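Local coordinates for hemoglobin (Mustelus griseus, PDB 1GCV), which carries oxygen on a heme-bound iron from the gills to the peripheral tissues, as the beta subunit of a tetramer of two alpha and two beta chains, at residues Val65-Met68 and Asp69-Lys72. Sequence-based numbering, arbitrary orientation.
Sequences VKHM and DDVK
His67 and Asp70 close a type I beta turn: the backbone N of Asp70 donates to the carbonyl O of His67 at 2.9 Å, with an N-H...O angle of 159°. The donor stands above the carbonyl plane, well off the lone-pair directions. Asp70 OD1 turns back to within 3.5 Å of His67 CB, while the imidazole runs away from segment 69-72. That oxygen sits at the edge of the ring, near its plane, yet 4.3 Å separates it from His67 ND1, too far for a salt bridge. The ring is placed by a chi1 of -48°, which sets CG beside the backbone N and anti to the carbonyl carbon. Val71 CG2 meets two carbonyl oxygens, His67 O and Met68 O, each at 3.7 Å; with CG1 anti to its backbone N, it is CG2 that lies beside that nitrogen and faces back toward the turn.

The corner residues, Met68 and Asp69, are held from outside. Met68 is buried, its side chain packed on Ile11 of helix 5-17 and Phe123 of helix 114-132, while its carbonyl O accepts a hydrogen bond from Trp3 NE1. Asp69 OD2 forms a salt bridge with Arg8. Val71, the first residue of helix 71-74, packs on Ala130 of helix 114-132.

The turn thus joins helix 50-66, the globin E helix that carries the distal His53, to the short helix 71-74. Asp70 occupies the N-cap position of that helix, but its carboxylate makes no capping bond. The charged atoms of Asp70 and His67 are not in contact, and any effect between them would be a weak electrostatic one: a protonated imidazole would probably be slightly stabilised by the nearby carboxylate, while the backbone bond defines the turn.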
loop_
_atom_site.group_PDB
_atom_site.type_symbol
_atom_site.label_atom_id
_atom_site.label_comp_id
_atom_site.label_asym_id
_atom_site.label_seq_id
_atom_site.Cartn_x
_atom_site.Cartn_y
_atom_site.Cartn_z
ATOM N N VAL B 65 19.472 14.228 -10.671
ATOM C CA VAL B 65 20.742 13.540 -10.489
ATOM C C VAL B 65 21.874 14.523 -10.187
ATOM O O VAL B 65 22.803 14.189 -9.464
ATOM C CB VAL B 65 21.100 12.710 -11.744
ATOM C CG1 VAL B 65 22.496 12.121 -11.611
ATOM C CG2 VAL B 65 20.082 11.602 -11.933
ATOM N N LYS B 66 21.790 15.736 -10.733
ATOM C CA LYS B 66 22.817 16.763 -10.520
ATOM C C LYS B 66 22.705 17.472 -9.164
ATOM O O LYS B 66 23.696 17.984 -8.635
ATOM C CB LYS B 66 22.765 17.797 -11.651
ATOM C CG LYS B 66 23.491 17.345 -12.915
ATOM C CD LYS B 66 23.117 18.196 -14.124
ATOM C CE LYS B 66 24.153 19.297 -14.382
ATOM N NZ LYS B 66 24.440 19.517 -15.838
ATOM N N HIS B 67 21.496 17.505 -8.611
ATOM C CA HIS B 67 21.247 18.127 -7.314
ATOM C C HIS B 67 20.601 17.064 -6.430
ATOM O O HIS B 67 19.588 17.317 -5.788
ATOM C CB HIS B 67 20.287 19.306 -7.464
ATOM C CG HIS B 67 20.644 20.242 -8.576
ATOM N ND1 HIS B 67 21.056 21.538 -8.351
ATOM C CD2 HIS B 67 20.642 20.075 -9.918
ATOM C CE1 HIS B 67 21.293 22.128 -9.509
ATOM N NE2 HIS B 67 21.049 21.262 -10.476
ATOM N N MET B 68 21.204 15.879 -6.406
ATOM C CA MET B 68 20.692 14.741 -5.642
ATOM C C MET B 68 20.435 14.986 -4.156
ATOM O O MET B 68 19.653 14.264 -3.532
ATOM C CB MET B 68 21.634 13.542 -5.799
ATOM C CG MET B 68 21.036 12.372 -6.568
ATOM S SD MET B 68 22.286 11.167 -7.042
ATOM C CE MET B 68 21.737 9.735 -6.161
ATOM N N ASP B 69 21.079 15.996 -3.581
ATOM C CA ASP B 69 20.884 16.273 -2.167
ATOM C C ASP B 69 19.805 17.311 -1.907
ATOM O O ASP B 69 19.465 17.582 -0.756
ATOM C CB ASP B 69 22.199 16.709 -1.525
ATOM C CG ASP B 69 23.035 15.530 -1.070
ATOM O OD1 ASP B 69 22.526 14.699 -0.278
ATOM O OD2 ASP B 69 24.199 15.436 -1.512
ATOM N N ASP B 70 19.273 17.895 -2.976
ATOM C CA ASP B 70 18.203 18.880 -2.847
ATOM C C ASP B 70 17.130 18.647 -3.916
ATOM O O ASP B 70 16.735 19.582 -4.614
ATOM C CB ASP B 70 18.734 20.329 -2.968
ATOM C CG ASP B 70 20.251 20.409 -3.059
ATOM O OD1 ASP B 70 20.778 20.470 -4.197
ATOM O OD2 ASP B 70 20.911 20.427 -1.991
ATOM N N VAL B 71 16.660 17.405 -4.044
ATOM C CA VAL B 71 15.639 17.091 -5.042
ATOM C C VAL B 71 14.289 17.706 -4.662
ATOM O O VAL B 71 13.511 18.087 -5.533
ATOM C CB VAL B 71 15.487 15.554 -5.252
ATOM C CG1 VAL B 71 14.340 15.270 -6.214
ATOM C CG2 VAL B 71 16.778 14.973 -5.823
ATOM N N LYS B 72 14.022 17.820 -3.363
ATOM C CA LYS B 72 12.775 18.407 -2.883
ATOM C C LYS B 72 12.632 19.872 -3.296
ATOM O O LYS B 72 11.558 20.284 -3.729
ATOM C CB LYS B 72 12.687 18.312 -1.360
ATOM C CG LYS B 72 11.954 17.090 -0.850
ATOM C CD LYS B 72 12.087 16.981 0.658
ATOM C CE LYS B 72 12.390 15.556 1.080
ATOM N NZ LYS B 72 11.362 15.042 2.023
#